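Local coordinates for putative GGDEF domain membrane protein (Pseudomonas fluorescens, PDB 5EUH) that probably makes the second messenger cyclic di-GMP from two molecules of GTP, through the GGDEF domain of a membrane-bound diguanylate cyclase, at residues S34-H42 with L142-K153. Residues are numbered along the deposited sequence; the frame is centred on the assembly and turned at random.
With SO4 (sulfate ion), chain G.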
# COMPACT_ATOMS: atom_id res chain seq x y z
N SER A 34 -9.13 -5.08 5.32
CA SER A 34 -7.81 -5.42 4.84
C SER A 34 -6.90 -4.19 4.81
O SER A 34 -7.37 -3.07 4.63
CB SER A 34 -7.87 -6.04 3.44
OG SER A 34 -8.58 -7.26 3.46
N LEU A 35 -5.61 -4.43 4.99
CA LEU A 35 -4.59 -3.40 4.90
C LEU A 35 -3.57 -3.78 3.84
O LEU A 35 -3.30 -4.96 3.61
CB LEU A 35 -3.88 -3.20 6.24
CG LEU A 35 -4.31 -2.03 7.11
CD1 LEU A 35 -5.78 -2.13 7.47
CD2 LEU A 35 -3.45 -1.98 8.35
N LEU A 36 -2.99 -2.76 3.21
CA LEU A 36 -1.91 -2.93 2.26
C LEU A 36 -0.76 -2.01 2.65
O LEU A 36 -0.97 -0.82 2.88
CB LEU A 36 -2.34 -2.61 0.82
CG LEU A 36 -3.46 -3.42 0.17
CD1 LEU A 36 -3.51 -3.10 -1.32
CD2 LEU A 36 -3.27 -4.91 0.39
N MET A 37 0.44 -2.57 2.72
CA MET A 37 1.66 -1.80 2.93
C MET A 37 2.51 -1.93 1.68
O MET A 37 2.93 -3.03 1.32
CB MET A 37 2.43 -2.28 4.16
CG MET A 37 1.68 -2.09 5.46
SD MET A 37 1.53 -0.36 5.93
CE MET A 37 0.68 -0.54 7.49
N ILE A 38 2.76 -0.81 1.01
CA ILE A 38 3.39 -0.79 -0.30
C ILE A 38 4.65 0.05 -0.21
O ILE A 38 4.58 1.28 -0.10
CB ILE A 38 2.44 -0.24 -1.38
CG1 ILE A 38 1.12 -1.01 -1.36
CG2 ILE A 38 3.09 -0.31 -2.74
CD1 ILE A 38 0.05 -0.41 -2.23
N ASP A 39 5.80 -0.61 -0.25
CA ASP A 39 7.09 0.04 -0.18
C ASP A 39 7.79 -0.08 -1.53
O ASP A 39 7.69 -1.11 -2.20
CB ASP A 39 7.96 -0.57 0.92
CG ASP A 39 9.05 0.36 1.40
OD1 ASP A 39 9.98 0.64 0.61
OD2 ASP A 39 9.00 0.80 2.56
N ALA A 40 8.49 0.98 -1.92
CA ALA A 40 9.26 0.95 -3.16
C ALA A 40 10.56 0.17 -2.96
O ALA A 40 11.20 0.26 -1.91
CB ALA A 40 9.57 2.37 -3.63
N ASP A 41 10.93 -0.60 -3.98
CA ASP A 41 12.10 -1.47 -3.91
C ASP A 41 13.34 -0.77 -4.43
O ASP A 41 13.30 -0.10 -5.47
CB ASP A 41 11.86 -2.75 -4.71
CG ASP A 41 10.83 -3.65 -4.09
OD1 ASP A 41 10.56 -3.51 -2.88
OD2 ASP A 41 10.29 -4.52 -4.81
N HIS A 42 14.45 -0.93 -3.71
CA HIS A 42 15.75 -0.40 -4.10
C HIS A 42 15.66 1.09 -4.43
O HIS A 42 16.17 1.56 -5.45
CB HIS A 42 16.35 -1.19 -5.26
CG HIS A 42 16.68 -2.61 -4.92
ND1 HIS A 42 16.71 -3.61 -5.86
CD2 HIS A 42 16.99 -3.19 -3.74
CE1 HIS A 42 17.03 -4.75 -5.28
NE2 HIS A 42 17.21 -4.52 -3.99
N LEU A 142 -2.17 -3.75 12.04
CA LEU A 142 -1.12 -2.97 11.40
C LEU A 142 0.22 -3.68 11.48
O LEU A 142 1.03 -3.60 10.55
CB LEU A 142 -1.03 -1.59 12.05
CG LEU A 142 -2.13 -0.59 11.69
CD1 LEU A 142 -2.56 0.19 12.91
CD2 LEU A 142 -1.62 0.36 10.61
N PHE A 143 0.47 -4.38 12.59
CA PHE A 143 1.74 -5.09 12.75
C PHE A 143 1.88 -6.21 11.74
O PHE A 143 2.96 -6.43 11.18
CB PHE A 143 1.85 -5.63 14.18
CG PHE A 143 3.20 -6.20 14.51
CD1 PHE A 143 3.50 -7.52 14.26
CD2 PHE A 143 4.17 -5.40 15.08
CE1 PHE A 143 4.74 -8.04 14.57
CE2 PHE A 143 5.42 -5.91 15.39
CZ PHE A 143 5.70 -7.23 15.14
N ALA A 144 0.79 -6.94 11.47
CA ALA A 144 0.87 -8.06 10.55
C ALA A 144 1.11 -7.60 9.11
O ALA A 144 1.66 -8.36 8.31
CB ALA A 144 -0.42 -8.89 10.62
N ALA A 145 0.72 -6.37 8.78
CA ALA A 145 0.91 -5.89 7.41
C ALA A 145 2.33 -5.42 7.18
O ALA A 145 2.90 -5.67 6.11
CB ALA A 145 -0.09 -4.78 7.10
N ASP A 146 2.93 -4.73 8.16
CA ASP A 146 4.33 -4.33 8.03
C ASP A 146 5.25 -5.54 8.10
O ASP A 146 6.28 -5.58 7.41
CB ASP A 146 4.69 -3.34 9.13
CG ASP A 146 4.25 -1.93 8.80
OD1 ASP A 146 4.03 -1.63 7.60
OD2 ASP A 146 4.14 -1.11 9.73
N LYS A 147 4.91 -6.53 8.92
CA LYS A 147 5.72 -7.75 8.98
C LYS A 147 5.67 -8.50 7.66
O LYS A 147 6.70 -8.97 7.17
CB LYS A 147 5.25 -8.64 10.12
CG LYS A 147 6.04 -9.94 10.25
CD LYS A 147 5.57 -10.75 11.45
CE LYS A 147 6.30 -12.07 11.56
NZ LYS A 147 5.85 -12.82 12.75
N ALA A 148 4.48 -8.62 7.06
CA ALA A 148 4.37 -9.25 5.75
C ALA A 148 5.10 -8.44 4.69
O ALA A 148 5.65 -9.00 3.74
CB ALA A 148 2.90 -9.44 5.38
N LEU A 149 5.11 -7.12 4.84
CA LEU A 149 5.90 -6.28 3.94
C LEU A 149 7.39 -6.54 4.14
O LEU A 149 8.16 -6.55 3.17
CB LEU A 149 5.58 -4.81 4.16
CG LEU A 149 6.48 -3.79 3.47
CD1 LEU A 149 6.42 -3.95 1.96
CD2 LEU A 149 6.10 -2.38 3.88
N TYR A 150 7.80 -6.75 5.39
CA TYR A 150 9.19 -7.11 5.67
C TYR A 150 9.53 -8.46 5.06
O TYR A 150 10.61 -8.63 4.47
CB TYR A 150 9.42 -7.12 7.18
CG TYR A 150 10.72 -7.76 7.60
CD1 TYR A 150 11.92 -7.07 7.49
CD2 TYR A 150 10.74 -9.04 8.13
CE1 TYR A 150 13.11 -7.65 7.88
CE2 TYR A 150 11.93 -9.62 8.53
CZ TYR A 150 13.11 -8.93 8.40
OH TYR A 150 14.29 -9.51 8.79
N GLN A 151 8.64 -9.44 5.18
CA GLN A 151 8.88 -10.74 4.56
C GLN A 151 8.91 -10.66 3.04
O GLN A 151 9.52 -11.50 2.39
CB GLN A 151 7.82 -11.73 5.02
CG GLN A 151 7.79 -11.92 6.52
CD GLN A 151 6.71 -12.88 6.95
OE1 GLN A 151 5.92 -13.36 6.14
NE2 GLN A 151 6.68 -13.18 8.24
N ALA A 152 8.25 -9.65 2.46
CA ALA A 152 8.33 -9.47 1.02
C ALA A 152 9.69 -8.93 0.61
O ALA A 152 10.24 -9.32 -0.43
CB ALA A 152 7.21 -8.53 0.54
N LYS A 153 10.26 -8.03 1.41
CA LYS A 153 11.60 -7.53 1.13
C LYS A 153 12.66 -8.61 1.35
O LYS A 153 13.68 -8.63 0.66
CB LYS A 153 11.90 -6.32 2.02
CG LYS A 153 10.96 -5.15 1.81
CD LYS A 153 11.32 -4.37 0.56
CE LYS A 153 10.63 -3.02 0.55
NZ LYS A 153 11.02 -2.22 -0.64
S SO4 G . 14.41 -1.11 -0.03
O1 SO4 G . 14.33 -1.52 -1.43
O2 SO4 G . 13.42 -0.07 0.23
O3 SO4 G . 15.74 -0.60 0.25
O4 SO4 G . 14.13 -2.27 0.81
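Lys-153 reaches from helix 138-154 to the C-terminal end of strand 33-40, where its ammonium group meets Asp-39, Ala-40 and Asp-41. From CB, the chain leaves with CG beside the backbone N (chi1 -61°) and bends at chi2 (-78°), which turns its outer half toward the strand. CD passes within van der Waals range of both Asp-41 OD1 and sulfate O4; CE continues past the same two oxygens and rests against Asp-39 CB at 3.6 Å. NZ then forms a salt bridge to Asp-41 OD1 (2.6 Å), on that oxygen's anti lone pair, and donates to the carbonyl O of Ala-40 (2.8 Å) from well above the carbonyl plane. A second salt bridge, to Asp-39 OD1, carries a weak hydrogen bond. Asp-41 is also held by Ser-124 at OD1 and by Thr-122 and the backbone N of Asn-158 at OD2.

Farther back along the strand the contact is mostly apolar. Met-37 faces the helix, its CG 3.6 Å from Ala-145 CB and its CB 3.7 Å from Leu-149 CD2, and its methyl approaches Leu-142 CD2. The exception is the carboxylate of Asp-146, which lies across the thioether with OD1 near CG, SD and CE. Leu-35 closes this end, its CD2 3.7 Å from Leu-142 CD2. Strand and helix axes run 7.8 Å apart at 38°, the close packing of a helix on the central strand of the GGDEF domain's alpha/beta sheet.

As in related GGDEF domains, Asp-39 and the Ala-40 carbonyl probably serve metal binding and Lys-153 the GTP phosphates. The sulfate, probably from the crystallisation liquor and held by Arg-157 NE and weakly by Lys-153, may mark a phosphate position. The lysine amine thus crosslinks helix and strand end through two close acceptors.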